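Local coordinates for lipid II:glycine glycyltransferase (Staphylococcus aureus, PDB 6SNR), which probably catalyses attachment of the first glycine of the pentaglycine cross-bridge to the lysine side chain of lipid II, taking the glycine from glycyl-tRNA, at residues T147-I152 against A349-F354; S162-N167 against K374-T379. All coordinates share one frame; numbering follows the deposited sequence.

Interaction 1 of 2, residues T147-I152 against A349-F354; sequences TMITPI and ATTYDF
The Phe354 ring turns its edge to the neighbouring strand: Thr150 OG1 lies near the ring plane, 3.5 Å from CE1, and Met148 O also sits at the rim. Over one face, displaced toward the rim, stands Tyr352 CE1, 3.6 Å above the Phe354 plane; in return Phe354 CE1 lies at the Tyr352 edge. Tyr352 is placed for this by CG anti to the backbone N (chi1 -178°), and its OH bonds to Gln337 of helix 332-347. Beside the rings, Ile152 CG2 rests on Tyr352 CB. Thr150 OG1 bonds to Trp377. On the other side of the sheet Ile149 sets CG2 3.6 Å from Thr351 CB and leans CG1 toward Asp353 CG, the two side chains crossing obliquely; Asp353 OD1 is bonded to Gly355 N. Four backbone bonds hold the strands: Phe354 N to Met148 O (2.8 Å), Thr150 and Tyr352 through N and O in both directions, and Ile152 N to Thr350 O (3.0 Å), this last donor standing well above the carbonyl plane. The pair is an antiparallel ladder inside a mixed sheet, with strand 315-323 running parallel on the far side of 351-356, consistent with the acetyltransferase-like domain fold of FemABX enzymes.

Interaction 2 of 2, residues S162-N167 against K374-T379; sequences SFERRN and KKVWGT
Phe163 and Trp377 form a T-shaped pair where the N-terminal end of helix 165-177, N-capped by Glu164, meets the type I turn Lys374-Trp377. The indole presents its edge to the phenyl face, with planes at 68° and the centroid of its six-membered ring 4.9 Å from that of Phe163; Trp377 CE3 stands over the centre of the phenyl ring. Phe163 also lays CD1 and CE1 along the Trp377 carbonyl, CD1 coming 3.4 Å from Trp377 C. The indole uses a face for Asn167: ND2 lies 3.3 Å above the ring plane, over its centre, and the amide plane is turned 81° from the indole, so that the nitrogen rather than the flat of the amide meets the ring. Asn167 reaches there with CG anti to the backbone N (chi1 -167°). The same ND2 gives a weak bond to Val376 O. That carbonyl takes a second, much straighter donor, Glu164 N at 3.1 Å, which approaches from above the carbonyl plane; two N-H groups from the start of the helix thus converge on one turn oxygen. Glu164 runs alongside Val376, though the closeness of its CG to Val376 CG1 is doubtful; its carboxylate turns back as the N-cap, OE2 taking a weak bond from Arg166 N and OE1 a very short, hence doubtful, one from Asn167 N. The Val376 and Asn167 side chains cross at about a right angle. Next to Phe163, Gly378, with a positive phi and no side chain, brings its CA 3.3 Å from Ser162 O. Past the turn, Thr379 OG1 reaches back and donates to Lys374 O at 2.8 Å, the oxygen that also takes the turn's weak bond from Trp377 N.

The two interactions lie side by side, their centres 12 Å apart, and the loop that ends segment 374-379 runs directly into strand 380-383, which pairs with 146-151 on the side away from 351-356. Two probable hydrogen bonds join them: Thr150 OG1 to Trp377 O and Lys374 NZ to Phe354 O, each 2.8 Å. Packing adds Pro151 CD against Gly378 O at 3.4 Å. The rings of Phe354 and Trp377 also meet, their planes about 30° apart, which continues the aromatic cluster of interaction 1 into that of interaction 2. Helix 332-347 covers both, with Met341 touching Tyr352, Phe163 and Trp377, and Gln337 touching Phe354 and Trp377.

Interaction 1 of 2, residues T147-I152 against A349-F354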
# COMPACT_ATOMS: atom_id res chain seq x y z
N THR A 147 -2.00 -10.25 6.17
CA THR A 147 -1.34 -9.04 5.72
C THR A 147 -0.56 -8.39 6.85
O THR A 147 -0.72 -8.77 8.01
CB THR A 147 -2.30 -8.01 5.10
OG1 THR A 147 -3.26 -7.58 6.07
CG2 THR A 147 -2.94 -8.58 3.85
N MET A 148 0.25 -7.40 6.51
CA MET A 148 1.03 -6.67 7.48
C MET A 148 0.64 -5.22 7.50
O MET A 148 0.74 -4.51 6.47
CB MET A 148 2.53 -6.81 7.18
CG MET A 148 2.98 -8.26 7.18
SD MET A 148 3.18 -8.95 8.84
CE MET A 148 4.83 -8.36 9.22
N ILE A 149 0.18 -4.77 8.67
CA ILE A 149 -0.43 -3.49 8.75
C ILE A 149 0.24 -2.57 9.79
O ILE A 149 0.41 -2.97 10.92
CB ILE A 149 -1.91 -3.65 9.14
CG1 ILE A 149 -2.66 -4.51 8.10
CG2 ILE A 149 -2.59 -2.30 9.20
CD1 ILE A 149 -4.18 -4.59 8.34
N THR A 150 0.49 -1.34 9.38
CA THR A 150 1.03 -0.29 10.27
C THR A 150 -0.06 0.65 10.74
O THR A 150 -0.73 1.28 9.95
CB THR A 150 2.12 0.54 9.56
OG1 THR A 150 3.15 -0.32 9.04
CG2 THR A 150 2.71 1.60 10.52
N PRO A 151 -0.25 0.79 12.07
CA PRO A 151 -1.12 1.84 12.59
C PRO A 151 -0.47 3.19 12.32
O PRO A 151 0.74 3.41 12.68
CB PRO A 151 -1.20 1.56 14.10
CG PRO A 151 -0.65 0.21 14.29
CD PRO A 151 0.31 -0.04 13.15
N ILE A 152 -1.22 4.09 11.68
CA ILE A 152 -0.69 5.41 11.30
C ILE A 152 -1.44 6.62 11.90
O ILE A 152 -1.22 7.76 11.48
CB ILE A 152 -0.58 5.58 9.78
CG1 ILE A 152 -1.90 5.23 9.06
CG2 ILE A 152 0.53 4.68 9.24
CD1 ILE A 152 -1.98 5.85 7.69
N ALA A 349 -6.55 8.21 6.65
CA ALA A 349 -6.34 6.81 6.90
C ALA A 349 -5.75 6.56 8.28
O ALA A 349 -4.89 7.32 8.78
CB ALA A 349 -5.48 6.20 5.82
N THR A 350 -6.14 5.49 8.91
CA THR A 350 -5.58 5.11 10.21
C THR A 350 -4.79 3.82 10.18
O THR A 350 -4.13 3.47 11.20
CB THR A 350 -6.68 5.00 11.28
OG1 THR A 350 -7.61 3.99 10.88
CG2 THR A 350 -7.40 6.34 11.45
N THR A 351 -4.83 3.09 9.05
CA THR A 351 -3.98 1.93 8.82
C THR A 351 -3.33 2.01 7.44
O THR A 351 -3.89 2.56 6.52
CB THR A 351 -4.72 0.57 8.96
OG1 THR A 351 -5.90 0.59 8.14
CG2 THR A 351 -5.13 0.33 10.39
N TYR A 352 -2.15 1.43 7.34
CA TYR A 352 -1.31 1.41 6.14
C TYR A 352 -0.92 -0.05 5.91
O TYR A 352 -0.18 -0.67 6.69
CB TYR A 352 -0.11 2.31 6.34
CG TYR A 352 0.84 2.47 5.20
CD1 TYR A 352 1.92 1.58 5.00
CD2 TYR A 352 0.74 3.55 4.34
CE1 TYR A 352 2.81 1.75 3.96
CE2 TYR A 352 1.62 3.73 3.31
CZ TYR A 352 2.67 2.85 3.12
OH TYR A 352 3.55 3.03 2.09
N ASP A 353 -1.52 -0.67 4.89
CA ASP A 353 -1.46 -2.10 4.65
C ASP A 353 -0.41 -2.42 3.59
O ASP A 353 -0.53 -2.04 2.41
CB ASP A 353 -2.89 -2.54 4.23
CG ASP A 353 -3.06 -4.02 4.14
OD1 ASP A 353 -2.08 -4.77 4.06
OD2 ASP A 353 -4.25 -4.42 4.08
N PHE A 354 0.63 -3.16 3.99
CA PHE A 354 1.67 -3.60 3.07
C PHE A 354 1.32 -4.83 2.24
O PHE A 354 2.14 -5.30 1.46
CB PHE A 354 2.94 -3.93 3.85
CG PHE A 354 3.75 -2.73 4.25
CD1 PHE A 354 3.50 -2.09 5.44
CD2 PHE A 354 4.86 -2.35 3.50
CE1 PHE A 354 4.27 -1.00 5.83
CE2 PHE A 354 5.66 -1.26 3.91
CZ PHE A 354 5.36 -0.61 5.07

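Interaction 2 of 2, residues S162-N167 against K374-T379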
# COMPACT_ATOMS: atom_id res chain seq x y z
N SER A 162 7.63 3.47 16.15
CA SER A 162 7.03 2.15 15.98
C SER A 162 7.83 1.21 15.10
O SER A 162 7.66 0.01 15.18
CB SER A 162 5.57 2.30 15.45
OG SER A 162 5.54 2.62 14.06
N PHE A 163 8.72 1.73 14.25
CA PHE A 163 9.54 0.87 13.41
C PHE A 163 10.62 0.09 14.19
O PHE A 163 10.99 0.49 15.33
CB PHE A 163 10.20 1.66 12.27
CG PHE A 163 9.26 2.52 11.44
CD1 PHE A 163 7.87 2.30 11.37
CD2 PHE A 163 9.77 3.61 10.77
CE1 PHE A 163 7.08 3.13 10.56
CE2 PHE A 163 9.02 4.45 10.03
CZ PHE A 163 7.64 4.19 9.89
N GLU A 164 11.15 -0.96 13.60
CA GLU A 164 12.17 -1.72 14.25
C GLU A 164 13.43 -0.84 14.29
O GLU A 164 13.62 0.05 13.47
CB GLU A 164 12.31 -3.14 13.70
CG GLU A 164 13.25 -3.47 12.60
CD GLU A 164 14.72 -3.18 12.83
OE1 GLU A 164 15.11 -2.41 12.01
OE2 GLU A 164 15.48 -3.68 13.78
N ARG A 165 14.28 -1.08 15.30
CA ARG A 165 15.33 -0.13 15.63
C ARG A 165 16.32 0.21 14.52
O ARG A 165 16.55 1.39 14.28
CB ARG A 165 16.07 -0.67 16.86
CG ARG A 165 17.08 0.30 17.46
CD ARG A 165 17.58 -0.26 18.78
NE ARG A 165 18.42 0.74 19.46
CZ ARG A 165 19.35 0.43 20.36
NH1 ARG A 165 19.59 -0.83 20.69
NH2 ARG A 165 20.06 1.44 20.91
N ARG A 166 16.86 -0.80 13.83
CA ARG A 166 17.76 -0.58 12.68
C ARG A 166 17.04 0.22 11.59
O ARG A 166 17.58 1.17 11.01
CB ARG A 166 18.33 -1.89 12.13
CG ARG A 166 19.29 -2.67 13.05
CD ARG A 166 20.14 -3.61 12.20
NE ARG A 166 21.24 -4.24 12.94
CZ ARG A 166 22.40 -4.64 12.41
NH1 ARG A 166 22.67 -4.48 11.11
NH2 ARG A 166 23.31 -5.21 13.18
N ASN A 167 15.78 -0.12 11.34
CA ASN A 167 15.05 0.62 10.30
C ASN A 167 14.79 2.08 10.67
O ASN A 167 14.81 2.96 9.80
CB ASN A 167 13.69 -0.09 10.02
CG ASN A 167 13.04 0.41 8.78
OD1 ASN A 167 13.69 0.60 7.76
ND2 ASN A 167 11.72 0.62 8.85
N LYS A 374 8.43 -6.48 5.31
CA LYS A 374 7.30 -5.82 5.90
C LYS A 374 7.36 -5.74 7.44
O LYS A 374 6.85 -4.80 8.02
CB LYS A 374 6.00 -6.50 5.40
CG LYS A 374 5.86 -6.36 3.90
CD LYS A 374 4.76 -7.26 3.32
CE LYS A 374 4.75 -7.28 1.80
NZ LYS A 374 3.44 -7.76 1.18
N LYS A 375 8.06 -6.70 8.07
CA LYS A 375 8.05 -6.80 9.53
C LYS A 375 8.74 -5.60 10.23
O LYS A 375 8.51 -5.38 11.39
CB LYS A 375 8.66 -8.12 9.99
CG LYS A 375 10.18 -8.26 9.82
CD LYS A 375 10.60 -9.64 10.31
CE LYS A 375 12.07 -9.67 10.72
NZ LYS A 375 12.42 -10.98 11.35
N VAL A 376 9.59 -4.85 9.53
CA VAL A 376 10.36 -3.77 10.17
C VAL A 376 9.69 -2.43 10.19
O VAL A 376 10.24 -1.46 10.70
CB VAL A 376 11.80 -3.67 9.58
CG1 VAL A 376 12.55 -4.97 9.74
CG2 VAL A 376 11.82 -3.21 8.14
N TRP A 377 8.48 -2.34 9.60
CA TRP A 377 7.79 -1.09 9.43
C TRP A 377 6.66 -0.79 10.44
O TRP A 377 5.67 -0.09 10.13
CB TRP A 377 7.24 -1.06 7.97
CG TRP A 377 8.37 -0.81 7.03
CD1 TRP A 377 9.00 -1.71 6.26
CD2 TRP A 377 9.00 0.46 6.77
NE1 TRP A 377 10.01 -1.08 5.53
CE2 TRP A 377 10.01 0.24 5.82
CE3 TRP A 377 8.81 1.76 7.28
CZ2 TRP A 377 10.87 1.29 5.37
CZ3 TRP A 377 9.64 2.79 6.80
CH2 TRP A 377 10.68 2.52 5.87
N GLY A 378 6.82 -1.24 11.69
CA GLY A 378 5.82 -1.02 12.69
C GLY A 378 4.48 -1.74 12.42
O GLY A 378 3.42 -1.30 12.88
N THR A 379 4.61 -2.88 11.77
CA THR A 379 3.47 -3.66 11.34
C THR A 379 3.03 -4.68 12.34
O THR A 379 3.87 -5.24 13.08
CB THR A 379 3.81 -4.42 10.05
OG1 THR A 379 5.07 -5.09 10.20
CG2 THR A 379 3.88 -3.47 8.85